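Local coordinates for hypothetical protein (Uncultured marine organism, PDB 2OP5) that is of unknown function but folds as a dimeric ferredoxin-like protein related to the dimeric alpha/beta-barrel group, at residues A[6-11]-A[107-112]; A[12-17]-A[64-69]; A[17-22]-A[97-102]; A[46-51]-A[68-73]. All coordinates share one frame; numbering follows the deposited sequence. Where two conformers were deposited one is given.

Contact 1 (A[6-11]-A[107-112]); sequences DETAFL and GVVVSE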
loop_
_atom_site.group_PDB
_atom_site.type_symbol
_atom_site.label_atom_id
_atom_site.label_comp_id
_atom_site.label_asym_id
_atom_site.label_seq_id
_atom_site.Cartn_x
_atom_site.Cartn_y
_atom_site.Cartn_z
ATOM N N ASP A 6 14.219 -9.276 -2.303
ATOM C CA ASP A 6 14.072 -8.015 -3.051
ATOM C C ASP A 6 13.709 -6.826 -2.192
ATOM O O ASP A 6 12.606 -6.777 -1.644
ATOM C CB ASP A 6 12.951 -8.129 -4.073
ATOM C CG ASP A 6 13.361 -8.844 -5.321
ATOM O OD1 ASP A 6 14.439 -8.503 -5.840
ATOM O OD2 ASP A 6 12.566 -9.689 -5.814
ATOM N N GLU A 7 14.606 -5.844 -2.133
ATOM C CA GLU A 7 14.373 -4.607 -1.380
ATOM C C GLU A 7 13.569 -3.598 -2.251
ATOM O O GLU A 7 13.944 -3.291 -3.391
ATOM C CB GLU A 7 15.723 -4.006 -0.958
ATOM C CG GLU A 7 15.625 -2.869 0.077
ATOM C CD GLU A 7 16.930 -2.071 0.267
ATOM O OE1 GLU A 7 17.706 -1.922 -0.706
ATOM O OE2 GLU A 7 17.150 -1.558 1.383
ATOM N N THR A 8 12.458 -3.098 -1.712
ATOM C CA THR A 8 11.652 -2.111 -2.411
ATOM C C THR A 8 12.236 -0.736 -2.142
ATOM O O THR A 8 12.439 -0.363 -1.002
ATOM C CB THR A 8 10.165 -2.138 -1.937
ATOM O OG1 THR A 8 9.593 -3.413 -2.208
ATOM C CG2 THR A 8 9.331 -1.094 -2.659
ATOM N N ALA A 9 12.513 0.003 -3.205
ATOM C CA ALA A 9 13.034 1.365 -3.102
ATOM C C ALA A 9 11.960 2.397 -3.401
ATOM O O ALA A 9 11.944 3.465 -2.796
ATOM C CB ALA A 9 14.176 1.554 -4.059
ATOM N N PHE A 10 11.093 2.080 -4.357
ATOM C CA PHE A 10 10.029 2.968 -4.791
ATOM C C PHE A 10 8.704 2.230 -4.757
ATOM O O PHE A 10 8.657 1.047 -5.063
ATOM C CB PHE A 10 10.317 3.435 -6.202
ATOM C CG PHE A 10 9.527 4.634 -6.619
ATOM C CD1 PHE A 10 9.877 5.893 -6.156
ATOM C CD2 PHE A 10 8.485 4.521 -7.530
ATOM C CE1 PHE A 10 9.186 7.009 -6.573
ATOM C CE2 PHE A 10 7.782 5.660 -7.948
ATOM C CZ PHE A 10 8.140 6.891 -7.474
ATOM N N LEU A 11 7.636 2.958 -4.437
ATOM C CA LEU A 11 6.323 2.371 -4.244
ATOM C C LEU A 11 5.153 3.301 -4.612
ATOM O O LEU A 11 5.236 4.523 -4.463
ATOM C CB LEU A 11 6.245 1.976 -2.755
ATOM C CG LEU A 11 5.081 1.370 -1.973
ATOM C CD1 LEU A 11 5.592 0.681 -0.726
ATOM C CD2 LEU A 11 4.036 2.395 -1.596
ATOM N N GLY A 107 6.291 7.321 -3.886
ATOM C CA GLY A 107 7.452 7.825 -3.169
ATOM C C GLY A 107 8.522 6.799 -2.840
ATOM O O GLY A 107 8.393 5.619 -3.162
ATOM N N VAL A 108 9.567 7.288 -2.172
ATOM C CA VAL A 108 10.711 6.511 -1.787
ATOM C C VAL A 108 10.394 5.770 -0.510
ATOM O O VAL A 108 9.797 6.343 0.406
ATOM C CB VAL A 108 11.943 7.394 -1.387
ATOM C CG1 VAL A 108 13.224 6.589 -1.462
ATOM C CG2 VAL A 108 12.115 8.564 -2.273
ATOM N N VAL A 109 10.838 4.524 -0.446
ATOM C CA VAL A 109 10.737 3.740 0.760
ATOM C C VAL A 109 11.822 4.230 1.740
ATOM O O VAL A 109 12.981 4.428 1.363
ATOM C CB VAL A 109 10.874 2.225 0.476
ATOM C CG1 VAL A 109 10.992 1.439 1.773
ATOM C CG2 VAL A 109 9.682 1.731 -0.318
ATOM N N VAL A 110 11.411 4.445 2.987
ATOM C CA VAL A 110 12.277 4.920 4.068
ATOM C C VAL A 110 12.581 3.762 5.040
ATOM O O VAL A 110 13.627 3.733 5.677
ATOM C CB VAL A 110 11.561 6.049 4.886
ATOM C CG1 VAL A 110 12.487 6.659 5.925
ATOM C CG2 VAL A 110 11.017 7.123 3.968
ATOM N N SER A 111 11.648 2.828 5.185
ATOM C CA SER A 111 11.865 1.703 6.070
ATOM C C SER A 111 11.056 0.528 5.566
ATOM O O SER A 111 9.929 0.697 5.055
ATOM C CB SER A 111 11.451 2.067 7.494
ATOM O OG SER A 111 11.836 1.072 8.412
ATOM N N GLU A 112 11.650 -0.654 5.685
ATOM C CA GLU A 112 11.021 -1.903 5.284
ATOM C C GLU A 112 11.349 -3.042 6.270
ATOM O O GLU A 112 12.520 -3.362 6.518
ATOM C CB GLU A 112 11.470 -2.319 3.886
ATOM C CG GLU A 112 10.627 -3.462 3.301
ATOM C CD GLU A 112 11.073 -3.897 1.919
ATOM O OE1 GLU A 112 12.044 -3.313 1.370
ATOM O OE2 GLU A 112 10.449 -4.840 1.391
#
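Glu7 brings its CG to 3.8 Å from Glu112 OE1, and the two carboxylates lie in nearly parallel planes with their charged oxygens well separated. At Thr8 the backbone takes over: Thr8 N donates to Glu112 OE1 at 3.1 Å, meeting the syn side of the carboxylate but 22° out of its plane. Glu112 reaches this N-H with a fully extended chain, and its OE2 forms a salt bridge to Arg50 of the second subunit. The Thr8 side chain crosses that of Val109 at about a right angle, CG2 of Thr8 lying 3.7 Å from CG2 of Val109, while Thr8 OG1 turns to Glu69. Ala9 O then accepts from Val109 N at 2.8 Å, almost straight. Here strand 10-17 begins beside strand 102-114, through which the antiparallel sheet runs on into the second subunit; on its other side, against Tyr70 of strand 63-70, Ala9 and Phe10 share one partner, a classic beta bulge. Phe10, with CG anti to the backbone N (chi1 -164°), lays its ring along the opposing peptide, CD1 3.4 Å from Gly107 O and Gly107 N over one face. Leu11 and Gly107 exchange two N-H...O bonds, each 3.0 Å between N and O, and Leu11 CB packs on Val109 CG2.

Contact 2 (A[12-17]-A[64-69]); sequences NSLFMD and ISMVFE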
loop_
_atom_site.group_PDB
_atom_site.type_symbol
_atom_site.label_atom_id
_atom_site.label_comp_id
_atom_site.label_asym_id
_atom_site.label_seq_id
_atom_site.Cartn_x
_atom_site.Cartn_y
_atom_site.Cartn_z
ATOM N N ASN A 12 4.075 2.701 -5.116
ATOM C CA ASN A 12 2.821 3.425 -5.363
ATOM C C ASN A 12 1.718 2.685 -4.624
ATOM O O ASN A 12 1.533 1.488 -4.828
ATOM C CB ASN A 12 2.477 3.519 -6.844
ATOM C CG ASN A 12 1.319 4.486 -7.130
ATOM O OD1 ASN A 12 0.845 5.213 -6.249
ATOM N ND2 ASN A 12 0.881 4.517 -8.381
ATOM N N SER A 13 1.043 3.385 -3.721
ATOM C CA SER A 13 -0.087 2.842 -2.959
ATOM C C SER A 13 -1.241 3.666 -3.450
ATOM O O SER A 13 -1.482 4.782 -2.967
ATOM C CB SER A 13 0.099 3.021 -1.449
ATOM O OG SER A 13 -1.028 2.520 -0.734
ATOM N N LEU A 14 -1.914 3.134 -4.462
ATOM C CA LEU A 14 -2.991 3.847 -5.097
ATOM C C LEU A 14 -4.342 3.259 -4.719
ATOM O O LEU A 14 -4.407 2.123 -4.221
ATOM C CB LEU A 14 -2.785 3.857 -6.605
ATOM C CG LEU A 14 -3.064 2.623 -7.448
ATOM C CD1 LEU A 14 -4.553 2.367 -7.650
ATOM C CD2 LEU A 14 -2.427 2.816 -8.828
ATOM N N PHE A 15 -5.394 4.062 -4.892
ATOM C CA PHE A 15 -6.747 3.574 -4.634
ATOM C C PHE A 15 -7.748 4.158 -5.633
ATOM O O PHE A 15 -7.517 5.232 -6.201
ATOM C CB PHE A 15 -7.191 3.715 -3.150
ATOM C CG PHE A 15 -7.343 5.145 -2.638
ATOM C CD1 PHE A 15 -6.282 5.802 -2.024
ATOM C CD2 PHE A 15 -8.565 5.797 -2.714
ATOM C CE1 PHE A 15 -6.426 7.092 -1.523
ATOM C CE2 PHE A 15 -8.718 7.103 -2.225
ATOM C CZ PHE A 15 -7.645 7.750 -1.628
HETATM N N MSE A 16 -8.825 3.388 -5.865
HETATM C CA MSE A 16 -9.907 3.762 -6.788
HETATM C C MSE A 16 -11.251 3.584 -6.105
HETATM O O MSE A 16 -11.495 2.562 -5.475
HETATM C CB MSE A 16 -9.924 2.888 -8.027
HETATM C CG MSE A 16 -8.851 3.201 -9.024
HETATM SE SE MSE A 16 -8.431 1.594 -10.057
HETATM C CE MSE A 16 -7.738 0.649 -8.609
ATOM N N ASP A 17 -12.119 4.569 -6.280
ATOM C CA ASP A 17 -13.447 4.591 -5.689
ATOM C C ASP A 17 -14.477 4.598 -6.799
ATOM O O ASP A 17 -14.422 5.451 -7.692
ATOM C CB ASP A 17 -13.632 5.845 -4.849
ATOM C CG ASP A 17 -12.690 5.900 -3.669
ATOM O OD1 ASP A 17 -12.208 4.828 -3.271
ATOM O OD2 ASP A 17 -12.415 7.013 -3.149
ATOM N N ILE A 64 -11.093 0.026 -4.140
ATOM C CA ILE A 64 -10.074 -0.945 -4.469
ATOM C C ILE A 64 -8.735 -0.284 -4.194
ATOM O O ILE A 64 -8.538 0.865 -4.566
ATOM C CB ILE A 64 -10.060 -1.300 -5.972
ATOM C CG1 ILE A 64 -11.364 -1.976 -6.390
ATOM C CG2 ILE A 64 -8.880 -2.209 -6.310
ATOM C CD1 ILE A 64 -11.686 -3.253 -5.651
ATOM N N SER A 65 -7.823 -1.022 -3.568
ATOM C CA SER A 65 -6.439 -0.563 -3.368
ATOM C C SER A 65 -5.453 -1.437 -4.130
ATOM O O SER A 65 -5.660 -2.660 -4.284
ATOM C CB SER A 65 -6.070 -0.605 -1.901
ATOM O OG SER A 65 -6.097 -1.914 -1.406
HETATM N N MSE A 66 -4.400 -0.792 -4.619
HETATM C CA MSE A 66 -3.322 -1.450 -5.290
HETATM C C MSE A 66 -2.031 -0.896 -4.758
HETATM O O MSE A 66 -1.892 0.309 -4.557
HETATM C CB MSE A 66 -3.362 -1.205 -6.791
HETATM C CG MSE A 66 -4.499 -1.926 -7.452
HETATM SE SE MSE A 66 -4.521 -1.742 -9.389
HETATM C CE MSE A 66 -5.974 -2.951 -9.621
ATOM N N VAL A 67 -1.095 -1.787 -4.506
ATOM C CA VAL A 67 0.212 -1.388 -4.053
ATOM C C VAL A 67 1.187 -2.026 -5.042
ATOM O O VAL A 67 1.193 -3.261 -5.210
ATOM C CB VAL A 67 0.517 -1.849 -2.610
ATOM C CG1 VAL A 67 1.930 -1.448 -2.228
ATOM C CG2 VAL A 67 -0.510 -1.294 -1.597
ATOM N N PHE A 68 1.958 -1.177 -5.723
ATOM C CA PHE A 68 2.979 -1.619 -6.668
ATOM C C PHE A 68 4.294 -1.272 -6.009
ATOM O O PHE A 68 4.504 -0.111 -5.611
ATOM C CB PHE A 68 2.966 -0.826 -7.986
ATOM C CG PHE A 68 1.707 -0.958 -8.812
ATOM C CD1 PHE A 68 0.569 -0.240 -8.481
ATOM C CD2 PHE A 68 1.702 -1.733 -9.956
ATOM C CE1 PHE A 68 -0.586 -0.330 -9.270
ATOM C CE2 PHE A 68 0.562 -1.834 -10.753
ATOM C CZ PHE A 68 -0.589 -1.127 -10.415
ATOM N N GLU A 69 5.197 -2.245 -5.964
ATOM C CA GLU A 69 6.511 -2.055 -5.373
ATOM C C GLU A 69 7.605 -2.337 -6.398
ATOM O O GLU A 69 7.582 -3.363 -7.089
ATOM C CB GLU A 69 6.667 -2.973 -4.174
ATOM C CG GLU A 69 5.636 -2.682 -3.101
ATOM C CD GLU A 69 5.860 -3.484 -1.863
ATOM O OE1 GLU A 69 7.023 -3.778 -1.543
ATOM O OE2 GLU A 69 4.870 -3.795 -1.188
#
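Asn12 O is gripped by two groups of the opposing strand: Phe68 N donates to Asn12 O at 2.8 Å. Val67 CA approaches Asn12 O at 3.3 Å, a weaker CA-H...O contact. This is the central pairing of the ferredoxin-like sheet, strand 10-17 running antiparallel to strand 63-70 with the short segments 161° apart. The hydrogen-bonded pairs Asn12-Phe68, Leu14-Met66 and Met16-Ile64 each close two N-H...O bonds, six in all, and alternate with the non-hydrogen-bonded pairs Ser13-Val67 and Phe15-Ser65. The sheet therefore has two unlike faces. Ser13, Ser65 and Val67 meet the second subunit, whereas Leu14, Met16, Ile64, Met66 and Phe68 pack in the buried interior, where helix 21-28 lies over Met16 and Ile64.

Leu14 fills the inner face between Met66 and Phe68. Its CG stands between the backbone N and the carbonyl carbon (chi1 76°), a crowded position that leans the chain toward its neighbours: CD1 lies alongside Met66 CB at 3.9 Å, and CD2 meets Phe68 CE1 obliquely at 3.7 Å. An alanine in place of Leu14 would probably open a gap beside Met66 and leave Phe68 CE1 without its aliphatic neighbour on this strand. Met16, a selenomethionine like Met66, bends at its third torsion (chi3 -66°) and folds its methyl back over the partner strand. That methyl, Met16 CE, touches Ile64 CG2 at 3.8 Å and Met66 SE at 4.1 Å.

Contact 3 (A[17-22]-A[97-102]); sequences DFTSEN and KFVFKI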
loop_
_atom_site.group_PDB
_atom_site.type_symbol
_atom_site.label_atom_id
_atom_site.label_comp_id
_atom_site.label_asym_id
_atom_site.label_seq_id
_atom_site.Cartn_x
_atom_site.Cartn_y
_atom_site.Cartn_z
ATOM N N ASP A 17 -12.119 4.569 -6.280
ATOM C CA ASP A 17 -13.447 4.591 -5.689
ATOM C C ASP A 17 -14.477 4.598 -6.799
ATOM O O ASP A 17 -14.422 5.451 -7.692
ATOM C CB ASP A 17 -13.632 5.845 -4.849
ATOM C CG ASP A 17 -12.690 5.900 -3.669
ATOM O OD1 ASP A 17 -12.208 4.828 -3.271
ATOM O OD2 ASP A 17 -12.415 7.013 -3.149
ATOM N N PHE A 18 -15.419 3.658 -6.714
ATOM C CA PHE A 18 -16.481 3.498 -7.706
ATOM C C PHE A 18 -17.802 4.044 -7.189
ATOM O O PHE A 18 -17.996 4.187 -5.971
ATOM C CB PHE A 18 -16.594 2.019 -8.112
ATOM C CG PHE A 18 -15.343 1.487 -8.760
ATOM C CD1 PHE A 18 -14.300 0.992 -7.984
ATOM C CD2 PHE A 18 -15.174 1.543 -10.136
ATOM C CE1 PHE A 18 -13.130 0.521 -8.574
ATOM C CE2 PHE A 18 -13.998 1.082 -10.726
ATOM C CZ PHE A 18 -12.981 0.565 -9.938
ATOM N N THR A 19 -18.692 4.380 -8.122
ATOM C CA THR A 19 -19.996 4.946 -7.791
ATOM C C THR A 19 -21.022 3.860 -7.412
ATOM O O THR A 19 -22.140 4.164 -6.988
ATOM C CB THR A 19 -20.568 5.818 -8.935
ATOM O OG1 THR A 19 -20.852 5.003 -10.072
ATOM C CG2 THR A 19 -19.596 6.950 -9.323
ATOM N N SER A 20 -20.649 2.598 -7.585
ATOM C CA SER A 20 -21.510 1.491 -7.179
ATOM C C SER A 20 -20.662 0.256 -6.914
ATOM O O SER A 20 -19.559 0.110 -7.459
ATOM C CB SER A 20 -22.551 1.168 -8.251
ATOM O OG SER A 20 -21.941 0.596 -9.397
ATOM N N GLU A 21 -21.211 -0.626 -6.081
ATOM C CA GLU A 21 -20.587 -1.880 -5.757
ATOM C C GLU A 21 -20.552 -2.778 -7.007
ATOM O O GLU A 21 -19.536 -3.408 -7.277
ATOM C CB GLU A 21 -21.325 -2.559 -4.602
ATOM C CG GLU A 21 -20.608 -3.772 -4.028
ATOM C CD GLU A 21 -19.257 -3.444 -3.388
ATOM O OE1 GLU A 21 -18.995 -2.257 -3.053
ATOM O OE2 GLU A 21 -18.464 -4.394 -3.204
ATOM N N ASN A 22 -21.631 -2.817 -7.786
ATOM C CA ASN A 22 -21.634 -3.641 -9.003
ATOM C C ASN A 22 -20.502 -3.239 -9.932
ATOM O O ASN A 22 -19.845 -4.101 -10.524
ATOM C CB ASN A 22 -22.981 -3.617 -9.749
ATOM C CG ASN A 22 -24.038 -4.524 -9.119
ATOM O OD1 ASN A 22 -23.773 -5.281 -8.178
ATOM N ND2 ASN A 22 -25.254 -4.464 -9.667
ATOM N N LYS A 97 -16.369 2.831 -19.777
ATOM C CA LYS A 97 -17.577 2.269 -19.175
ATOM C C LYS A 97 -17.602 2.474 -17.653
ATOM O O LYS A 97 -18.651 2.316 -17.031
ATOM C CB LYS A 97 -17.642 0.761 -19.466
ATOM N N PHE A 98 -16.436 2.788 -17.078
ATOM C CA PHE A 98 -16.267 2.974 -15.656
ATOM C C PHE A 98 -16.099 4.448 -15.266
ATOM O O PHE A 98 -15.785 5.310 -16.090
ATOM C CB PHE A 98 -15.027 2.218 -15.169
ATOM C CG PHE A 98 -15.095 0.723 -15.366
ATOM C CD1 PHE A 98 -15.715 -0.088 -14.418
ATOM C CD2 PHE A 98 -14.541 0.132 -16.485
ATOM C CE1 PHE A 98 -15.786 -1.468 -14.585
ATOM C CE2 PHE A 98 -14.607 -1.245 -16.659
ATOM C CZ PHE A 98 -15.234 -2.045 -15.706
ATOM N N VAL A 99 -16.330 4.724 -13.991
ATOM C CA VAL A 99 -16.152 6.062 -13.442
ATOM C C VAL A 99 -15.538 5.880 -12.055
ATOM O O VAL A 99 -16.109 5.206 -11.186
ATOM C CB VAL A 99 -17.455 6.863 -13.327
ATOM C CG1 VAL A 99 -17.180 8.188 -12.626
ATOM C CG2 VAL A 99 -18.107 7.088 -14.709
ATOM N N PHE A 100 -14.367 6.487 -11.891
ATOM C CA PHE A 100 -13.596 6.451 -10.677
ATOM C C PHE A 100 -12.409 7.360 -10.916
ATOM O O PHE A 100 -12.063 7.609 -12.064
ATOM C CB PHE A 100 -13.038 5.033 -10.452
ATOM C CG PHE A 100 -12.153 4.532 -11.592
ATOM C CD1 PHE A 100 -10.793 4.830 -11.632
ATOM C CD2 PHE A 100 -12.686 3.782 -12.621
ATOM C CE1 PHE A 100 -9.987 4.381 -12.686
ATOM C CE2 PHE A 100 -11.892 3.340 -13.663
ATOM C CZ PHE A 100 -10.534 3.640 -13.695
ATOM N N LYS A 101 -11.788 7.866 -9.853
ATOM C CA LYS A 101 -10.554 8.644 -9.967
ATOM C C LYS A 101 -9.478 7.876 -9.222
ATOM O O LYS A 101 -9.714 7.426 -8.088
ATOM C CB LYS A 101 -10.698 10.034 -9.349
ATOM C CG LYS A 101 -9.382 10.840 -9.311
ATOM C CD LYS A 101 -9.549 12.211 -8.683
ATOM C CE LYS A 101 -10.371 13.144 -9.554
ATOM N NZ LYS A 101 -10.270 14.537 -9.067
ATOM N N ILE A 102 -8.311 7.736 -9.842
ATOM C CA ILE A 102 -7.221 7.059 -9.202
ATOM C C ILE A 102 -6.544 8.055 -8.281
ATOM O O ILE A 102 -6.189 9.158 -8.705
ATOM C CB ILE A 102 -6.196 6.507 -10.207
ATOM C CG1 ILE A 102 -6.857 5.458 -11.103
ATOM C CG2 ILE A 102 -5.042 5.822 -9.478
ATOM C CD1 ILE A 102 -5.889 4.675 -12.013
#
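Phe18 sets CG opposite its carbonyl carbon (chi1 -62°), while Phe100 holds its own CG between the backbone N and the carbonyl carbon (chi1 59°); these two settings bring the side chains side by side, pointing the same way. The contact joins two connections of the ferredoxin-like fold: the turn from strand 10-17 into helix 21-28, whose N-cap is Ser20, and the loop that carries the chain from helix 89-94 to strand 102-114. No hydrogen bond crosses between 17-22 and 97-102, and packing does the work.

The Phe18 and Phe100 rings meet obliquely, with planes 49° apart and centroids separated by 5.3 Å. The closest approach between two side chains is Phe18 CE2 to Phe100 CD2, at 3.5 Å. Phe100 CB also sits over one face of the Phe18 ring, a CH-pi contact displaced toward the rim, and Phe98 CD1 comes to 4.2 Å from Phe18 CE2. Phe27 meets both Phe18 and Phe98, so the aromatic group extends onto helix 21-28. An alanine at Phe18 would probably leave Phe100 CB without the ring face it rests on and open a gap beside Phe98 and Phe100. On the backbone side, Phe100 CB lies 3.1 Å from Asp17 O, and Phe100 CA approaches Asp17 O at 3.3 Å in a bent CA-H...O contact, while the Asp17 carboxylate pairs with Arg63. At the outer margin Thr19 CG2 grazes Val99 CG1 at 4.3 Å.

Contact 4 (A[46-51]-A[68-73]); sequences AGLIRH and FEYDSK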
loop_
_atom_site.group_PDB
_atom_site.type_symbol
_atom_site.label_atom_id
_atom_site.label_comp_id
_atom_site.label_asym_id
_atom_site.label_seq_id
_atom_site.Cartn_x
_atom_site.Cartn_y
_atom_site.Cartn_z
ATOM N N ALA A 46 11.634 -5.727 -15.475
ATOM C CA ALA A 46 11.889 -4.276 -15.532
ATOM C C ALA A 46 11.975 -3.584 -14.167
ATOM O O ALA A 46 12.251 -2.392 -14.112
ATOM C CB ALA A 46 10.835 -3.569 -16.411
ATOM N N GLY A 47 11.716 -4.303 -13.080
ATOM C CA GLY A 47 11.792 -3.704 -11.761
ATOM C C GLY A 47 10.576 -3.865 -10.868
ATOM O O GLY A 47 10.625 -3.451 -9.705
ATOM N N LEU A 48 9.469 -4.410 -11.384
ATOM C CA LEU A 48 8.327 -4.653 -10.503
ATOM C C LEU A 48 8.710 -5.838 -9.611
ATOM O O LEU A 48 9.144 -6.897 -10.102
ATOM C CB LEU A 48 7.037 -4.949 -11.275
ATOM C CG LEU A 48 5.779 -5.103 -10.421
ATOM C CD1 LEU A 48 5.349 -3.782 -9.809
ATOM C CD2 LEU A 48 4.654 -5.697 -11.231
ATOM N N ILE A 49 8.613 -5.622 -8.303
ATOM C CA ILE A 49 8.870 -6.648 -7.300
ATOM C C ILE A 49 7.578 -7.285 -6.835
ATOM O O ILE A 49 7.485 -8.497 -6.725
ATOM C CB ILE A 49 9.564 -6.047 -6.056
ATOM C CG1 ILE A 49 10.927 -5.465 -6.461
ATOM C CG2 ILE A 49 9.680 -7.097 -4.924
ATOM C CD1 ILE A 49 11.646 -4.684 -5.361
ATOM N N ARG A 50 6.575 -6.454 -6.580
ATOM C CA ARG A 50 5.326 -6.919 -6.017
ATOM C C ARG A 50 4.151 -6.039 -6.447
ATOM O O ARG A 50 4.317 -4.846 -6.690
ATOM C CB ARG A 50 5.469 -6.932 -4.492
ATOM C CG ARG A 50 4.340 -7.611 -3.722
ATOM C CD ARG A 50 4.540 -7.429 -2.239
ATOM N NE ARG A 50 5.686 -8.206 -1.749
ATOM C CZ ARG A 50 5.608 -9.330 -1.034
ATOM N NH1 ARG A 50 4.432 -9.853 -0.664
ATOM N NH2 ARG A 50 6.741 -9.935 -0.659
ATOM N N HIS A 51 2.978 -6.658 -6.549
ATOM C CA HIS A 51 1.728 -5.988 -6.932
ATOM C C HIS A 51 0.603 -6.695 -6.216
ATOM O O HIS A 51 0.368 -7.866 -6.449
ATOM C CB HIS A 51 1.499 -5.993 -8.437
ATOM C CG HIS A 51 0.230 -5.310 -8.868
ATOM N ND1 HIS A 51 -0.510 -5.729 -9.951
ATOM C CD2 HIS A 51 -0.436 -4.248 -8.349
ATOM C CE1 HIS A 51 -1.549 -4.927 -10.112
ATOM N NE2 HIS A 51 -1.532 -4.021 -9.150
ATOM N N PHE A 68 1.958 -1.177 -5.723
ATOM C CA PHE A 68 2.979 -1.619 -6.668
ATOM C C PHE A 68 4.294 -1.272 -6.009
ATOM O O PHE A 68 4.504 -0.111 -5.611
ATOM C CB PHE A 68 2.966 -0.826 -7.986
ATOM C CG PHE A 68 1.707 -0.958 -8.812
ATOM C CD1 PHE A 68 0.569 -0.240 -8.481
ATOM C CD2 PHE A 68 1.702 -1.733 -9.956
ATOM C CE1 PHE A 68 -0.586 -0.330 -9.270
ATOM C CE2 PHE A 68 0.562 -1.834 -10.753
ATOM C CZ PHE A 68 -0.589 -1.127 -10.415
ATOM N N GLU A 69 5.197 -2.245 -5.964
ATOM C CA GLU A 69 6.511 -2.055 -5.373
ATOM C C GLU A 69 7.605 -2.337 -6.398
ATOM O O GLU A 69 7.582 -3.363 -7.089
ATOM C CB GLU A 69 6.667 -2.973 -4.174
ATOM C CG GLU A 69 5.636 -2.682 -3.101
ATOM C CD GLU A 69 5.860 -3.484 -1.863
ATOM O OE1 GLU A 69 7.023 -3.778 -1.543
ATOM O OE2 GLU A 69 4.870 -3.795 -1.188
ATOM N N TYR A 70 8.570 -1.418 -6.458
ATOM C CA TYR A 70 9.644 -1.497 -7.411
ATOM C C TYR A 70 10.991 -1.443 -6.738
ATOM O O TYR A 70 11.141 -0.829 -5.685
ATOM C CB TYR A 70 9.555 -0.337 -8.417
ATOM C CG TYR A 70 8.195 -0.158 -9.074
ATOM C CD1 TYR A 70 7.232 0.639 -8.487
ATOM C CD2 TYR A 70 7.879 -0.785 -10.283
ATOM C CE1 TYR A 70 5.988 0.815 -9.063
ATOM C CE2 TYR A 70 6.612 -0.611 -10.890
ATOM C CZ TYR A 70 5.674 0.185 -10.263
ATOM O OH TYR A 70 4.421 0.407 -10.818
ATOM N N ASP A 71 11.976 -2.077 -7.390
ATOM C CA ASP A 71 13.364 -2.068 -6.943
ATOM C C ASP A 71 13.963 -0.650 -7.038
ATOM O O ASP A 71 14.949 -0.360 -6.370
ATOM C CB ASP A 71 14.209 -3.083 -7.750
ATOM C CG ASP A 71 14.269 -2.775 -9.251
ATOM O OD1 ASP A 71 13.836 -1.698 -9.702
ATOM O OD2 ASP A 71 14.788 -3.611 -10.002
ATOM N N SER A 72 13.346 0.211 -7.866
ATOM C CA SER A 72 13.812 1.570 -8.105
ATOM C C SER A 72 12.764 2.397 -8.839
ATOM O O SER A 72 11.848 1.852 -9.475
ATOM C CB SER A 72 15.060 1.534 -8.994
ATOM O OG SER A 72 14.751 1.112 -10.328
ATOM N N LYS A 73 12.940 3.713 -8.803
ATOM C CA LYS A 73 12.056 4.631 -9.509
ATOM C C LYS A 73 12.262 4.513 -11.029
ATOM O O LYS A 73 11.363 4.820 -11.831
ATOM C CB LYS A 73 12.306 6.071 -9.060
ATOM C CG LYS A 73 11.245 7.033 -9.571
ATOM C CD LYS A 73 11.404 8.418 -8.990
ATOM C CE LYS A 73 10.499 9.422 -9.691
ATOM N NZ LYS A 73 10.890 9.538 -11.117
#
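Ile49 can be followed outward atom by atom across strand 63-70: its CB rests 3.5 Å from Glu69 O, CG1 passes on toward the Asp71 backbone, and CD1 ends 3.3 Å from Asp71 N, also brushing Asp71 CB. The setting is the beta hairpin of strands 48-56 and 63-70, interrupted by a classic bulge in which Ile49 and Arg50 both oppose Glu69. Glu69 O consequently takes two N-H groups, from Ile49 N at 2.8 Å and from Arg50 N at 3.3 Å.

Ahead of the bulge, Gly47, just past helix 37-46, forms a Schellman motif. Its positive phi suits glycine, and a CB there would also run into Asp71 OD1. Gly47 O accepts from Asp71 N at 3.0 Å. Leu48 sends CD1 to Tyr70 CE2 at 3.6 Å and to the edge of the Phe68 ring. On the other face Arg50 and Glu69 run side by side, Arg50 CD lying 3.8 Å from Glu69 OE2. No N-H of the guanidinium points at this oxygen, so only charge attraction is likely to act between them. Arg50 has a salt bridge with Glu112 of the second subunit, Glu69 with Arg50 of the second subunit, and Glu69 OE1 is also hydrogen-bonded to Thr8 OG1.

Beyond the bulge His51, its ND1 bonded to Tyr40 OH, holds CG anti to the backbone N (chi1 -180°), which sets its ring alongside Phe68 in an offset stack, planes 16° apart. His51 CD2 sits over the centre of the Phe68 ring, and His51 NE2 lies 3.3 Å from Phe68 CZ.

Contacts 1, 2 and 4 follow one antiparallel sheet with strand order 48-56, 63-70, 10-17, 102-114: contact 4 joins the first two strands, contact 2 the middle pair and contact 1 the last two. Contacts 1 and 4 lie at one end, their centres about 9 Å apart, and touch through Thr8 OG1 and Glu69 OE1. Contact 2 shares Phe68 and Glu69 with contact 4 and Asp17 with contact 3, whose centre is about 29 Å from that of contact 1. Along the chain, contact 1 encloses the others, bringing the N- and C-terminal parts together, and contacts 2 and 3 cross. Contacts 1, 2 and 4 reach the second subunit, into which the sheet continues.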